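Local coordinates for protein argonaute (Marinitoga piezophila, PDB 5I4A), which uses short 5'-hydroxyl RNA guides to bind complementary single-stranded DNA or RNA targets and cleave them, at residues Tyr287-Asn292 / Tyr418-Gly423. Sequence-based numbering, arbitrary orientation.
Sequences YSFYKN and YVYKMG. With nucleotides of chain B.
Phe289 is the residue of 287-292 that touches the helix of 418-423, where it meets Tyr420 and Gly423. The chain turns into this position at Ser288, which leaves helix 284-287 with a positive phi of 71°. Phe289 then directs its ring at the helix, and CG stands anti to its own carbonyl carbon (chi1 -88°). The ring arrives edge first. On one side of its rim, Phe289 CE1 lies 3.9 Å from Tyr420 CD2. The two rings form an offset edge-to-face pair, with the edge of Phe289 turned to the face of Tyr420. Their centroids are 5.7 Å apart and their planes stand at 77°. On the other side of the rim, Phe289 CE2 packs 3.7 Å from Gly423 CA. With no side chain on Gly423, the ring edge can rest directly on helix backbone. Leu333 of helix 325-333 also packs on Phe289, and Pro431 and Phe432 touch Tyr420. The side-chain amide of Asn292 accepts from Gln294 N at OD1 and donates from ND2 to Leu333 O. No hydrogen bond joins the two segments; the contact is ring-edge packing on Tyr420 and on the backbone at Gly423.

Lys421 leaves the helix with CB directed away from 287-292, and its extended chain reaches the guide RNA. Lys421 NZ sits 2.5 Å from OP1 of U3 of chain B, shorter than a hydrogen bond should be, so its exact length is doubtful. A weak one of 3.3 Å runs from Lys421 NZ to O3' of A2 of chain B. The carbonyl of Leu638 also accepts from this amine. Helix 412-424 thus packs on linker L2 through one face and presents Lys421 to the guide backbone from another, an arrangement that belongs to the Argonaute Mid domain, the binding site for the 5' end of the guide.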
ATOM      1  N   TYR A 287      28.261  14.455   5.478  1.00 26.47           N
ATOM      2  CA  TYR A 287      28.873  14.812   4.205  1.00 26.74           C
ATOM      3  C   TYR A 287      28.062  15.830   3.415  1.00 37.13           C
ATOM      4  O   TYR A 287      28.406  16.110   2.259  1.00 32.61           O
ATOM      5  CB  TYR A 287      29.101  13.548   3.371  1.00 43.16           C
ATOM      6  CG  TYR A 287      29.800  12.449   4.141  1.00 46.25           C
ATOM      7  CD1 TYR A 287      31.151  12.547   4.453  1.00 49.11           C
ATOM      8  CD2 TYR A 287      29.110  11.315   4.557  1.00 42.68           C
ATOM      9  CE1 TYR A 287      31.797  11.546   5.159  1.00 48.39           C
ATOM     10  CE2 TYR A 287      29.749  10.308   5.264  1.00 42.43           C
ATOM     11  CZ  TYR A 287      31.093  10.431   5.562  1.00 51.22           C
ATOM     12  OH  TYR A 287      31.738   9.436   6.263  1.00 56.71           O
ATOM     13  N   SER A 288      26.990  16.370   4.005  1.00 31.09           N
ATOM     14  CA  SER A 288      26.222  17.496   3.480  1.00 34.00           C
ATOM     15  C   SER A 288      25.414  17.125   2.242  1.00 33.64           C
ATOM     16  O   SER A 288      25.678  16.098   1.607  1.00 27.31           O
ATOM     17  CB  SER A 288      27.150  18.680   3.182  1.00 26.27           C
ATOM     18  OG  SER A 288      26.408  19.872   2.967  1.00 27.90           O
ATOM     19  N   PHE A 289      24.413  17.945   1.910  1.00 23.45           N
ATOM     20  CA  PHE A 289      23.640  17.753   0.687  1.00 23.15           C
ATOM     21  C   PHE A 289      24.568  17.654  -0.516  1.00 27.44           C
ATOM     22  O   PHE A 289      25.551  18.390  -0.619  1.00 34.29           O
ATOM     23  CB  PHE A 289      22.668  18.915   0.463  1.00 31.13           C
ATOM     24  CG  PHE A 289      21.324  18.745   1.119  1.00 26.94           C
ATOM     25  CD1 PHE A 289      21.147  17.874   2.183  1.00 25.52           C
ATOM     26  CD2 PHE A 289      20.231  19.462   0.660  1.00 25.81           C
ATOM     27  CE1 PHE A 289      19.904  17.729   2.777  1.00 27.36           C
ATOM     28  CE2 PHE A 289      18.987  19.320   1.246  1.00 23.98           C
ATOM     29  CZ  PHE A 289      18.823  18.453   2.306  1.00 24.74           C
ATOM     30  N   TYR A 290      24.241  16.739  -1.431  1.00 27.70           N
ATOM     31  CA  TYR A 290      24.944  16.675  -2.709  1.00 31.91           C
ATOM     32  C   TYR A 290      24.970  18.040  -3.388  1.00 31.08           C
ATOM     33  O   TYR A 290      25.997  18.456  -3.936  1.00 24.67           O
ATOM     34  CB  TYR A 290      24.277  15.635  -3.610  1.00 33.09           C
ATOM     35  CG  TYR A 290      24.909  15.474  -4.976  1.00 40.20           C
ATOM     36  CD1 TYR A 290      26.157  14.881  -5.121  1.00 41.77           C
ATOM     37  CD2 TYR A 290      24.246  15.896  -6.122  1.00 37.07           C
ATOM     38  CE1 TYR A 290      26.734  14.725  -6.367  1.00 38.41           C
ATOM     39  CE2 TYR A 290      24.814  15.742  -7.375  1.00 34.52           C
ATOM     40  CZ  TYR A 290      26.059  15.158  -7.489  1.00 37.78           C
ATOM     41  OH  TYR A 290      26.631  15.003  -8.731  1.00 40.44           O
ATOM     42  N   LYS A 291      23.854  18.759  -3.340  1.00 26.79           N
ATOM     43  CA  LYS A 291      23.757  20.100  -3.896  1.00 37.59           C
ATOM     44  C   LYS A 291      22.921  20.957  -2.961  1.00 33.86           C
ATOM     45  O   LYS A 291      21.790  20.591  -2.626  1.00 36.21           O
ATOM     46  CB  LYS A 291      23.131  20.077  -5.294  1.00 41.40           C
ATOM     47  CG  LYS A 291      23.002  21.441  -5.946  1.00 48.62           C
ATOM     48  CD  LYS A 291      21.828  21.457  -6.908  1.00 64.65           C
ATOM     49  CE  LYS A 291      22.119  22.287  -8.144  1.00 72.36           C
ATOM     50  NZ  LYS A 291      22.244  21.424  -9.353  1.00 76.08           N
ATOM     51  N   ASN A 292      23.483  22.083  -2.533  1.00 31.84           N
ATOM     52  CA  ASN A 292      22.741  23.040  -1.723  1.00 31.04           C
ATOM     53  C   ASN A 292      23.231  24.449  -2.033  1.00 26.53           C
ATOM     54  O   ASN A 292      22.912  24.996  -3.095  1.00 33.87           O
ATOM     55  CB  ASN A 292      22.884  22.719  -0.232  1.00 25.11           C
ATOM     56  CG  ASN A 292      21.790  23.356   0.613  1.00 30.00           C
ATOM     57  OD1 ASN A 292      21.322  24.456   0.318  1.00 31.54           O
ATOM     58  ND2 ASN A 292      21.378  22.663   1.669  1.00 23.44           N
ATOM     59  N   TYR A 418      13.396  17.432  10.510  1.00 20.41           N
ATOM     60  CA  TYR A 418      12.613  18.592  10.099  1.00 20.34           C
ATOM     61  C   TYR A 418      13.404  19.477   9.139  1.00 14.13           C
ATOM     62  O   TYR A 418      12.883  19.913   8.105  1.00 19.56           O
ATOM     63  CB  TYR A 418      12.188  19.356  11.353  1.00 16.99           C
ATOM     64  CG  TYR A 418      11.143  20.434  11.181  1.00 17.82           C
ATOM     65  CD1 TYR A 418      10.025  20.241  10.377  1.00 18.85           C
ATOM     66  CD2 TYR A 418      11.256  21.633  11.870  1.00 17.87           C
ATOM     67  CE1 TYR A 418       9.063  21.233  10.245  1.00 14.98           C
ATOM     68  CE2 TYR A 418      10.303  22.621  11.748  1.00 24.78           C
ATOM     69  CZ  TYR A 418       9.210  22.421  10.934  1.00 19.44           C
ATOM     70  OH  TYR A 418       8.265  23.411  10.813  1.00 19.95           O
ATOM     71  N   VAL A 419      14.678  19.729   9.451  1.00 13.93           N
ATOM     72  CA  VAL A 419      15.508  20.546   8.570  1.00 22.22           C
ATOM     73  C   VAL A 419      15.790  19.811   7.266  1.00 14.01           C
ATOM     74  O   VAL A 419      15.860  20.425   6.194  1.00 17.61           O
ATOM     75  CB  VAL A 419      16.812  20.955   9.280  1.00 22.21           C
ATOM     76  CG1 VAL A 419      17.675  21.808   8.359  1.00 13.02           C
ATOM     77  CG2 VAL A 419      16.506  21.709  10.563  1.00 22.29           C
ATOM     78  N   TYR A 420      15.969  18.489   7.335  1.00 17.72           N
ATOM     79  CA  TYR A 420      16.151  17.707   6.117  1.00 20.74           C
ATOM     80  C   TYR A 420      14.944  17.843   5.198  1.00 17.70           C
ATOM     81  O   TYR A 420      15.091  18.053   3.987  1.00 19.24           O
ATOM     82  CB  TYR A 420      16.403  16.237   6.466  1.00 16.10           C
ATOM     83  CG  TYR A 420      16.593  15.362   5.248  1.00 13.87           C
ATOM     84  CD1 TYR A 420      15.502  14.820   4.575  1.00 22.33           C
ATOM     85  CD2 TYR A 420      17.864  15.085   4.762  1.00 24.17           C
ATOM     86  CE1 TYR A 420      15.672  14.031   3.453  1.00 19.45           C
ATOM     87  CE2 TYR A 420      18.045  14.294   3.644  1.00 18.59           C
ATOM     88  CZ  TYR A 420      16.944  13.768   2.995  1.00 27.17           C
ATOM     89  OH  TYR A 420      17.118  12.980   1.881  1.00 20.24           O
ATOM     90  N   LYS A 421      13.739  17.703   5.758  1.00 19.59           N
ATOM     91  CA  LYS A 421      12.521  17.846   4.968  1.00 21.11           C
ATOM     92  C   LYS A 421      12.462  19.207   4.284  1.00 15.41           C
ATOM     93  O   LYS A 421      12.087  19.309   3.109  1.00 28.47           O
ATOM     94  CB  LYS A 421      11.294  17.646   5.858  1.00 19.55           C
ATOM     95  CG  LYS A 421       9.975  17.899   5.150  1.00 19.86           C
ATOM     96  CD  LYS A 421       8.788  17.677   6.067  1.00 19.73           C
ATOM     97  CE  LYS A 421       7.491  17.739   5.280  1.00 17.29           C
ATOM     98  NZ  LYS A 421       6.285  17.429   6.107  1.00 14.24           N
ATOM     99  N   MET A 422      12.833  20.265   5.008  1.00 13.66           N
ATOM    100  CA  MET A 422      12.859  21.600   4.416  1.00 21.95           C
ATOM    101  C   MET A 422      13.790  21.648   3.213  1.00 21.63           C
ATOM    102  O   MET A 422      13.429  22.176   2.154  1.00 20.44           O
ATOM    103  CB  MET A 422      13.281  22.626   5.464  1.00 35.52           C
ATOM    104  CG  MET A 422      12.270  22.835   6.569  1.00 82.25           C
ATOM    105  SD  MET A 422      12.865  24.044   7.759  1.00134.76           S
ATOM    106  CE  MET A 422      11.481  24.107   8.885  1.00111.63           C
ATOM    107  N   GLY A 423      14.997  21.094   3.356  1.00 15.65           N
ATOM    108  CA  GLY A 423      15.892  21.002   2.213  1.00 16.69           C
ATOM    109  C   GLY A 423      15.285  20.204   1.077  1.00 25.78           C
ATOM    110  O   GLY A 423      15.385  20.588  -0.090  1.00 22.36           O
TER
ATOM    111  P     A B   2       5.019  16.322  13.288  1.00 33.24           P
ATOM    112  OP1   A B   2       4.629  14.956  13.708  1.00 32.44           O
ATOM    113  OP2   A B   2       5.419  17.322  14.309  1.00 34.42           O
ATOM    114  O5'   A B   2       6.217  16.156  12.252  1.00 34.51           O
ATOM    115  C5'   A B   2       6.771  17.273  11.571  1.00 32.82           C
ATOM    116  C4'   A B   2       8.046  16.885  10.871  1.00 33.07           C
ATOM    117  O4'   A B   2       9.071  16.619  11.865  1.00 33.65           O
ATOM    118  C3'   A B   2       7.971  15.603  10.056  1.00 33.24           C
ATOM    119  O3'   A B   2       7.440  15.797   8.757  1.00 32.25           O
ATOM    120  C2'   A B   2       9.410  15.109  10.074  1.00 33.92           C
ATOM    121  O2'   A B   2      10.211  15.838   9.157  1.00 33.14           O
ATOM    122  C1'   A B   2       9.829  15.491  11.491  1.00 32.53           C
ATOM    123  N9    A B   2       9.533  14.413  12.453  1.00 13.84           N
ATOM    124  C8    A B   2       8.528  14.378  13.386  1.00 19.60           C
ATOM    125  N7    A B   2       8.507  13.282  14.108  1.00 16.46           N
ATOM    126  C5    A B   2       9.575  12.545  13.608  1.00 21.91           C
ATOM    127  C6    A B   2      10.093  11.282  13.943  1.00 24.10           C
ATOM    128  N6    A B   2       9.585  10.503  14.904  1.00 25.36           N
ATOM    129  N1    A B   2      11.163  10.839  13.246  1.00 23.42           N
ATOM    130  C2    A B   2      11.673  11.617  12.286  1.00 22.75           C
ATOM    131  N3    A B   2      11.268  12.821  11.883  1.00 22.17           N
ATOM    132  C4    A B   2      10.209  13.230  12.592  1.00 14.12           C
ATOM    133  P     U B   3       6.612  14.617   8.054  1.00 32.91           P
ATOM    134  OP1   U B   3       6.263  15.030   6.672  1.00 34.54           O
ATOM    135  OP2   U B   3       5.537  14.177   8.974  1.00 31.99           O
ATOM    136  O5'   U B   3       7.675  13.442   7.950  1.00 34.88           O
ATOM    137  C5'   U B   3       7.275  12.093   8.093  1.00 35.27           C
ATOM    138  C4'   U B   3       8.464  11.183   8.250  1.00 35.59           C
ATOM    139  O4'   U B   3       9.029  11.328   9.580  1.00 36.12           O
ATOM    140  C3'   U B   3       8.158   9.701   8.128  1.00 36.08           C
ATOM    141  O3'   U B   3       8.130   9.272   6.780  1.00 35.26           O
ATOM    142  C2'   U B   3       9.268   9.055   8.940  1.00 37.51           C
ATOM    143  O2'   U B   3      10.462   8.983   8.182  1.00 36.50           O
ATOM    144  C1'   U B   3       9.458  10.074  10.063  1.00 35.32           C
ATOM    145  N1    U B   3       8.641   9.736  11.249  1.00 27.43           N
ATOM    146  C2    U B   3       8.985   8.620  11.994  1.00 28.05           C
ATOM    147  O2    U B   3       9.933   7.897  11.735  1.00 24.53           O
ATOM    148  N3    U B   3       8.169   8.376  13.070  1.00 26.87           N
ATOM    149  C4    U B   3       7.077   9.113  13.469  1.00 28.34           C
ATOM    150  O4    U B   3       6.445   8.763  14.467  1.00 34.63           O
ATOM    151  C5    U B   3       6.786  10.248  12.650  1.00 25.96           C
ATOM    152  C6    U B   3       7.561  10.510  11.594  1.00 17.70           C
TER